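Local coordinates for inorganic pyrophosphatase (Coxiella burnetii, PDB 3TR4), which probably catalyses the magnesium-dependent hydrolysis of inorganic pyrophosphate to two phosphate ions, working as a homohexamer, at residues 27-32 with 50-55. Numbering follows the deposited sequence.
Sequences GGEVKY and SMRYPC
Beside the predicted substrate-binding site of this family I-type soluble pyrophosphatase, the glycine turn leading into the hairpin strand 30-35 meets the loop that follows its partner strand 40-46. One backbone bond joins them: Tyr53 N donates to Gly27 O at 2.9 Å, nearly straight at 166°, and Arg52 CA adds a CA-H...O contact to the same oxygen at 3.4 Å. Gly27 O also lies at the edge of the Tyr53 ring, near its plane. Beside it, Gly28 CA comes within 3.8 Å of Tyr53 CD1. Further along the ring, the CD and CE methylenes of Lys31, predicted to bind the substrate, cross the phenol oxygen, with CE 3.9 Å from Tyr53 OH. On the other flank, the Glu29 carboxylate stacks over one face of the Arg52 guanidinium, the planes 18° apart. OE1 of Glu29 is 3.2 Å from NH2 of Arg52 but well out of the guanidinium plane, making this salt bridge one of charge alone. A bend at chi2 (-66°) folds Arg52 back, and NH1 of Arg52 hydrogen-bonds to Met51 O at 3.1 Å; the oxygen lies in the guanidinium plane, while NH1 stands above the carbonyl plane. The same loop meets its copy in a second subunit, where Arg52 O bonds to Ser50 OG of the second subunit, and Ser50 OG to Arg52 O of that subunit. Within the chain, Tyr53 packs against Phe139 of helix 130-142, Ile23 of strand 16-23 and Tyr143, while Lys31 pairs through its backbone with strand 40-46.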
ATOM      1  N   GLY B  27      -4.158  -3.943 -10.351  1.00 24.27           N
ATOM      2  CA  GLY B  27      -4.616  -5.067  -9.551  1.00 25.99           C
ATOM      3  C   GLY B  27      -4.631  -6.338 -10.380  1.00 26.46           C
ATOM      4  O   GLY B  27      -3.935  -6.434 -11.385  1.00 26.58           O
ATOM      5  N   GLY B  28      -5.417  -7.322  -9.963  1.00 36.57           N
ATOM      6  CA  GLY B  28      -5.558  -8.535 -10.747  1.00 36.06           C
ATOM      7  C   GLY B  28      -5.132  -9.807 -10.042  1.00 36.51           C
ATOM      8  O   GLY B  28      -5.577 -10.892 -10.414  1.00 42.43           O
ATOM      9  N   GLU B  29      -4.268  -9.686  -9.037  1.00 23.42           N
ATOM     10  CA  GLU B  29      -3.863 -10.853  -8.254  1.00 27.30           C
ATOM     11  C   GLU B  29      -5.104 -11.594  -7.775  1.00 28.94           C
ATOM     12  O   GLU B  29      -5.118 -12.827  -7.689  1.00 28.06           O
ATOM     13  CB  GLU B  29      -2.981 -10.451  -7.072  1.00 32.69           C
ATOM     14  CG  GLU B  29      -1.605  -9.933  -7.477  1.00 40.24           C
ATOM     15  CD  GLU B  29      -0.646  -9.859  -6.304  1.00 52.11           C
ATOM     16  OE1 GLU B  29      -0.491  -8.758  -5.731  1.00 56.32           O
ATOM     17  OE2 GLU B  29      -0.050 -10.901  -5.955  1.00 54.50           O
ATOM     18  N   VAL B  30      -6.141 -10.823  -7.454  1.00 24.15           N
ATOM     19  CA  VAL B  30      -7.487 -11.359  -7.304  1.00 31.11           C
ATOM     20  C   VAL B  30      -8.346 -10.712  -8.370  1.00 32.06           C
ATOM     21  O   VAL B  30      -8.319  -9.494  -8.531  1.00 33.20           O
ATOM     22  CB  VAL B  30      -8.124 -11.006  -5.952  1.00 36.41           C
ATOM     23  CG1 VAL B  30      -9.432 -11.776  -5.780  1.00 34.08           C
ATOM     24  CG2 VAL B  30      -7.187 -11.307  -4.820  1.00 43.98           C
ATOM     25  N   LYS B  31      -9.112 -11.518  -9.090  1.00 32.96           N
ATOM     26  CA  LYS B  31     -10.044 -10.983 -10.070  1.00 34.09           C
ATOM     27  C   LYS B  31     -11.464 -11.108  -9.539  1.00 33.13           C
ATOM     28  O   LYS B  31     -11.886 -12.184  -9.124  1.00 29.58           O
ATOM     29  CB  LYS B  31      -9.910 -11.710 -11.408  1.00 37.73           C
ATOM     30  CG  LYS B  31     -10.951 -11.293 -12.435  1.00 46.54           C
ATOM     31  CD  LYS B  31     -10.773 -12.036 -13.750  1.00 57.84           C
ATOM     32  CE  LYS B  31     -11.654 -11.436 -14.839  1.00 61.37           C
ATOM     33  NZ  LYS B  31     -13.058 -11.244 -14.377  1.00 60.98           N
ATOM     34  N   TYR B  32     -12.195 -10.000  -9.549  1.00 27.37           N
ATOM     35  CA  TYR B  32     -13.563  -9.987  -9.054  1.00 27.98           C
ATOM     36  C   TYR B  32     -14.558  -9.984 -10.206  1.00 27.89           C
ATOM     37  O   TYR B  32     -14.233  -9.576 -11.317  1.00 33.06           O
ATOM     38  CB  TYR B  32     -13.800  -8.759  -8.171  1.00 22.55           C
ATOM     39  CG  TYR B  32     -12.931  -8.702  -6.933  1.00 26.04           C
ATOM     40  CD1 TYR B  32     -13.098  -9.617  -5.903  1.00 27.24           C
ATOM     41  CD2 TYR B  32     -11.955  -7.730  -6.791  1.00 28.05           C
ATOM     42  CE1 TYR B  32     -12.308  -9.569  -4.767  1.00 21.94           C
ATOM     43  CE2 TYR B  32     -11.159  -7.670  -5.659  1.00 27.12           C
ATOM     44  CZ  TYR B  32     -11.343  -8.590  -4.649  1.00 23.80           C
ATOM     45  OH  TYR B  32     -10.556  -8.538  -3.527  1.00 23.19           O
ATOM     46  N   SER B  50       2.663 -13.523 -12.755  1.00 35.30           N
ATOM     47  CA  SER B  50       3.169 -12.344 -12.069  1.00 39.91           C
ATOM     48  C   SER B  50       2.939 -11.105 -12.931  1.00 35.27           C
ATOM     49  O   SER B  50       3.883 -10.513 -13.451  1.00 43.04           O
ATOM     50  CB  SER B  50       4.654 -12.518 -11.745  1.00 40.41           C
ATOM     51  OG  SER B  50       5.014 -11.754 -10.609  1.00 42.14           O
HETATM   52  N   MSE B  51       1.671 -10.733 -13.087  1.00 34.01           N
HETATM   53  CA  MSE B  51       1.283  -9.607 -13.931  1.00 41.99           C
HETATM   54  C   MSE B  51       0.166  -8.811 -13.276  1.00 41.82           C
HETATM   55  O   MSE B  51      -0.578  -9.335 -12.448  1.00 43.36           O
HETATM   56  CB  MSE B  51       0.796 -10.095 -15.296  1.00 42.54           C
HETATM   57  CG  MSE B  51       1.749 -11.028 -16.005  1.00 51.29           C
HETATM   58 SE   MSE B  51       0.981 -11.813 -17.622  1.00 51.57          SE
HETATM   59  CE  MSE B  51       1.071 -10.270 -18.816  1.00 33.57           C
ATOM     60  N   ARG B  52       0.045  -7.546 -13.661  1.00 31.28           N
ATOM     61  CA  ARG B  52      -1.008  -6.693 -13.129  1.00 28.66           C
ATOM     62  C   ARG B  52      -1.770  -6.019 -14.261  1.00 25.70           C
ATOM     63  O   ARG B  52      -1.200  -5.711 -15.303  1.00 25.51           O
ATOM     64  CB  ARG B  52      -0.420  -5.638 -12.199  1.00 30.91           C
ATOM     65  CG  ARG B  52       0.465  -6.203 -11.103  1.00 35.19           C
ATOM     66  CD  ARG B  52      -0.320  -7.056 -10.113  1.00 32.47           C
ATOM     67  NE  ARG B  52       0.514  -7.415  -8.970  1.00 46.60           N
ATOM     68  CZ  ARG B  52       1.234  -8.530  -8.890  1.00 53.85           C
ATOM     69  NH1 ARG B  52       1.212  -9.411  -9.883  1.00 52.41           N
ATOM     70  NH2 ARG B  52       1.970  -8.769  -7.813  1.00 57.48           N
ATOM     71  N   TYR B  53      -3.063  -5.797 -14.056  1.00 20.94           N
ATOM     72  CA  TYR B  53      -3.878  -5.126 -15.055  1.00 19.91           C
ATOM     73  C   TYR B  53      -3.308  -3.748 -15.380  1.00 21.44           C
ATOM     74  O   TYR B  53      -2.963  -2.984 -14.480  1.00 25.00           O
ATOM     75  CB  TYR B  53      -5.324  -5.026 -14.586  1.00 17.96           C
ATOM     76  CG  TYR B  53      -6.133  -6.250 -14.925  1.00 24.49           C
ATOM     77  CD1 TYR B  53      -5.842  -7.474 -14.344  1.00 25.59           C
ATOM     78  CD2 TYR B  53      -7.181  -6.186 -15.829  1.00 24.79           C
ATOM     79  CE1 TYR B  53      -6.571  -8.599 -14.649  1.00 32.25           C
ATOM     80  CE2 TYR B  53      -7.919  -7.309 -16.143  1.00 29.55           C
ATOM     81  CZ  TYR B  53      -7.609  -8.516 -15.549  1.00 32.86           C
ATOM     82  OH  TYR B  53      -8.336  -9.646 -15.851  1.00 33.72           O
ATOM     83  N   PRO B  54      -3.196  -3.436 -16.675  1.00 27.49           N
ATOM     84  CA  PRO B  54      -2.623  -2.173 -17.147  1.00 28.37           C
ATOM     85  C   PRO B  54      -3.633  -1.030 -17.121  1.00 28.45           C
ATOM     86  O   PRO B  54      -3.298   0.091 -17.491  1.00 27.20           O
ATOM     87  CB  PRO B  54      -2.251  -2.498 -18.589  1.00 28.17           C
ATOM     88  CG  PRO B  54      -3.309  -3.461 -19.008  1.00 31.98           C
ATOM     89  CD  PRO B  54      -3.567  -4.321 -17.794  1.00 34.94           C
ATOM     90  N   CYS B  55      -4.857  -1.322 -16.699  1.00 22.60           N
ATOM     91  CA  CYS B  55      -5.912  -0.321 -16.609  1.00 18.35           C
ATOM     92  C   CYS B  55      -7.069  -0.913 -15.818  1.00 25.50           C
ATOM     93  O   CYS B  55      -7.035  -2.094 -15.472  1.00 19.43           O
ATOM     94  CB  CYS B  55      -6.386   0.088 -18.004  1.00 23.02           C
ATOM     95  SG  CYS B  55      -6.979  -1.279 -19.034  1.00 34.76           S
TER